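Local coordinates for bubble protein (Penicillium brevicompactum, PDB 1UOY) that may act as a toxin, possibly by recognising a molecule, or part of one, that carries a negative surface potential, at residues 11-16 and 28-33. Residues are numbered along the deposited sequence; the frame is centred on the assembly and turned at random.
Sequences QRRTNS and CGCDRT
Gln-11 reaches into the type I beta turn of Gly-29 to Arg-32, which links strands 26-28 and 34-39 of the antiparallel sheet in this small disulfide-rich fold. Where Gln-11 and Cys-28 face each other, a single beta bridge joins the loop to the end of strand 26-28, and Arg-12 N donates to Cys-28 O at 2.8 Å. The tight part lies here, among buried Gln-11, Cys-28 and Gly-29. Glutamine suits the place because its amide can donate and accept at once. NE2 gives a bond to Gly-29 O at 3.0 Å and a weak, strongly bent one to Cys-30 O. Gly-29 O also takes the turn's own bond from Arg-32 N, and the two donors approach from opposite faces of its plane. OE1 accepts from Asn-8 N and from a water that also bonds to Arg-32 NH2. With CG beside its backbone N (chi1 -61°) and the chain extended beyond, Gln-11 lays its amide on the Arg-32 guanidinium, the planes 19° apart and CD 3.4 Å from NH2. Arginine suits this stack, since its flat face packs while its rim bonds; Asp-10 takes a salt bridge from NH2. Gly-29 CA makes a CA-H...O contact of 3.3 Å with Arg-12 O. Glycine suits this place because a CB would run into Thr-14 OG1.

Toward Arg-13 and Thr-14 the contact loosens and opens to solvent. A second water accepts from both Thr-14 N and Cys-30 N, two donors that could not bond each other. Exposed Arg-13 bends at chi3 (-67°), folding its guanidinium back over Cys-30 SG, which is disulfide-bonded to Cys-3, while its NH2 bonds to Cys-3 O. The polarisable sulfur sits over the centre of that flat group, Cys-30 SG lying 3.6 Å from Arg-13 CZ.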
loop_
_atom_site.group_PDB
_atom_site.type_symbol
_atom_site.label_atom_id
_atom_site.label_comp_id
_atom_site.label_asym_id
_atom_site.label_seq_id
_atom_site.Cartn_x
_atom_site.Cartn_y
_atom_site.Cartn_z
ATOM N N GLN A 11 -3.788 2.457 -3.604
ATOM C CA GLN A 11 -3.625 2.623 -2.165
ATOM C C GLN A 11 -4.271 1.530 -1.349
ATOM O O GLN A 11 -5.336 1.004 -1.745
ATOM C CB GLN A 11 -4.182 3.972 -1.745
ATOM C CG GLN A 11 -3.446 5.103 -2.427
ATOM C CD GLN A 11 -3.896 6.442 -1.924
ATOM O OE1 GLN A 11 -4.918 6.994 -2.374
ATOM N NE2 GLN A 11 -3.150 6.987 -0.945
ATOM N N ARG A 12 -3.607 1.171 -0.245
ATOM C CA ARG A 12 -4.097 0.161 0.690
ATOM C C ARG A 12 -3.819 0.691 2.062
ATOM O O ARG A 12 -2.831 1.420 2.286
ATOM C CB ARG A 12 -3.400 -1.197 0.487
ATOM C CG ARG A 12 -3.627 -1.781 -0.893
ATOM C CD ARG A 12 -5.055 -2.300 -1.059
ATOM N NE ARG A 12 -5.231 -3.034 -2.316
ATOM C CZ ARG A 12 -5.439 -2.484 -3.501
ATOM N NH1 ARG A 12 -5.495 -1.157 -3.639
ATOM N NH2 ARG A 12 -5.578 -3.265 -4.577
ATOM N N ARG A 13 -4.691 0.360 3.018
ATOM C CA ARG A 13 -4.539 0.934 4.346
ATOM C C ARG A 13 -3.506 0.165 5.163
ATOM O O ARG A 13 -3.674 -1.046 5.416
ATOM C CB ARG A 13 -5.916 0.995 5.045
ATOM C CG ARG A 13 -5.796 1.660 6.412
ATOM C CD ARG A 13 -7.227 1.965 6.975
ATOM N NE ARG A 13 -7.893 2.987 6.169
ATOM C CZ ARG A 13 -7.712 4.308 6.295
ATOM N NH1 ARG A 13 -6.883 4.797 7.215
ATOM N NH2 ARG A 13 -8.360 5.150 5.496
ATOM N N THR A 14 -2.445 0.858 5.574
ATOM C CA THR A 14 -1.411 0.221 6.357
ATOM C C THR A 14 -2.032 -0.446 7.610
ATOM O O THR A 14 -2.894 0.130 8.299
ATOM C CB THR A 14 -0.349 1.242 6.770
ATOM O OG1 THR A 14 0.045 1.987 5.601
ATOM C CG2 THR A 14 0.865 0.566 7.396
ATOM N N ASN A 15 -1.598 -1.676 7.827
ATOM C CA ASN A 15 -1.981 -2.522 8.949
ATOM C C ASN A 15 -3.364 -3.152 8.823
ATOM O O ASN A 15 -3.808 -3.861 9.710
ATOM C CB ASN A 15 -1.783 -1.771 10.283
ATOM C CG ASN A 15 -0.361 -1.348 10.454
ATOM O OD1 ASN A 15 0.558 -2.083 10.087
ATOM N ND2 ASN A 15 -0.153 -0.152 10.999
ATOM N N SER A 16 -4.063 -2.869 7.731
ATOM C CA SER A 16 -5.355 -3.534 7.518
ATOM C C SER A 16 -5.121 -4.910 6.900
ATOM O O SER A 16 -4.017 -5.263 6.464
ATOM C CB SER A 16 -6.249 -2.692 6.606
ATOM O OG SER A 16 -5.773 -2.617 5.255
ATOM N N CYS A 28 0.666 1.821 -2.149
ATOM C CA CYS A 28 0.929 2.980 -1.312
ATOM C C CYS A 28 -0.022 2.999 -0.148
ATOM O O CYS A 28 -1.185 2.597 -0.295
ATOM C CB CYS A 28 0.694 4.252 -2.095
ATOM S SG CYS A 28 1.881 4.495 -3.429
ATOM N N GLY A 29 0.445 3.463 1.024
ATOM C CA GLY A 29 -0.467 3.655 2.142
ATOM C C GLY A 29 -1.375 4.838 1.836
ATOM O O GLY A 29 -1.212 5.568 0.848
ATOM N N CYS A 30 -2.364 5.032 2.686
ATOM C CA CYS A 30 -3.325 6.083 2.446
ATOM C C CYS A 30 -2.743 7.487 2.397
ATOM O O CYS A 30 -3.172 8.303 1.567
ATOM C CB CYS A 30 -4.490 6.042 3.440
ATOM S SG CYS A 30 -5.212 4.383 3.673
ATOM N N ASP A 31 -1.790 7.781 3.274
ATOM C CA ASP A 31 -1.192 9.107 3.227
ATOM C C ASP A 31 0.011 9.237 2.342
ATOM O O ASP A 31 0.614 10.301 2.273
ATOM C CB ASP A 31 -0.898 9.632 4.635
ATOM C CG ASP A 31 0.201 8.882 5.345
ATOM O OD1 ASP A 31 0.914 8.055 4.731
ATOM O OD2 ASP A 31 0.391 9.164 6.570
ATOM N N ARG A 32 0.274 8.172 1.565
ATOM C CA ARG A 32 1.384 8.091 0.620
ATOM C C ARG A 32 2.750 8.266 1.220
ATOM O O ARG A 32 3.716 8.420 0.501
ATOM C CB ARG A 32 1.178 9.052 -0.564
ATOM C CG ARG A 32 -0.077 8.660 -1.370
ATOM C CD ARG A 32 -0.094 9.424 -2.721
ATOM N NE ARG A 32 -1.309 9.050 -3.477
ATOM C CZ ARG A 32 -1.413 7.962 -4.244
ATOM N NH1 ARG A 32 -0.377 7.136 -4.402
ATOM N NH2 ARG A 32 -2.598 7.648 -4.781
ATOM N N THR A 33 2.866 8.146 2.538
ATOM C CA THR A 33 4.186 8.265 3.165
ATOM C C THR A 33 4.916 6.951 3.275
ATOM O O THR A 33 6.045 6.921 3.750
ATOM C CB THR A 33 4.173 8.906 4.588
ATOM O OG1 THR A 33 3.468 8.039 5.490
ATOM C CG2 THR A 33 3.530 10.300 4.552
HETATM O O HOH W 1 -4.557 9.453 -3.765
HETATM O O HOH W 2 -1.928 3.840 5.398
#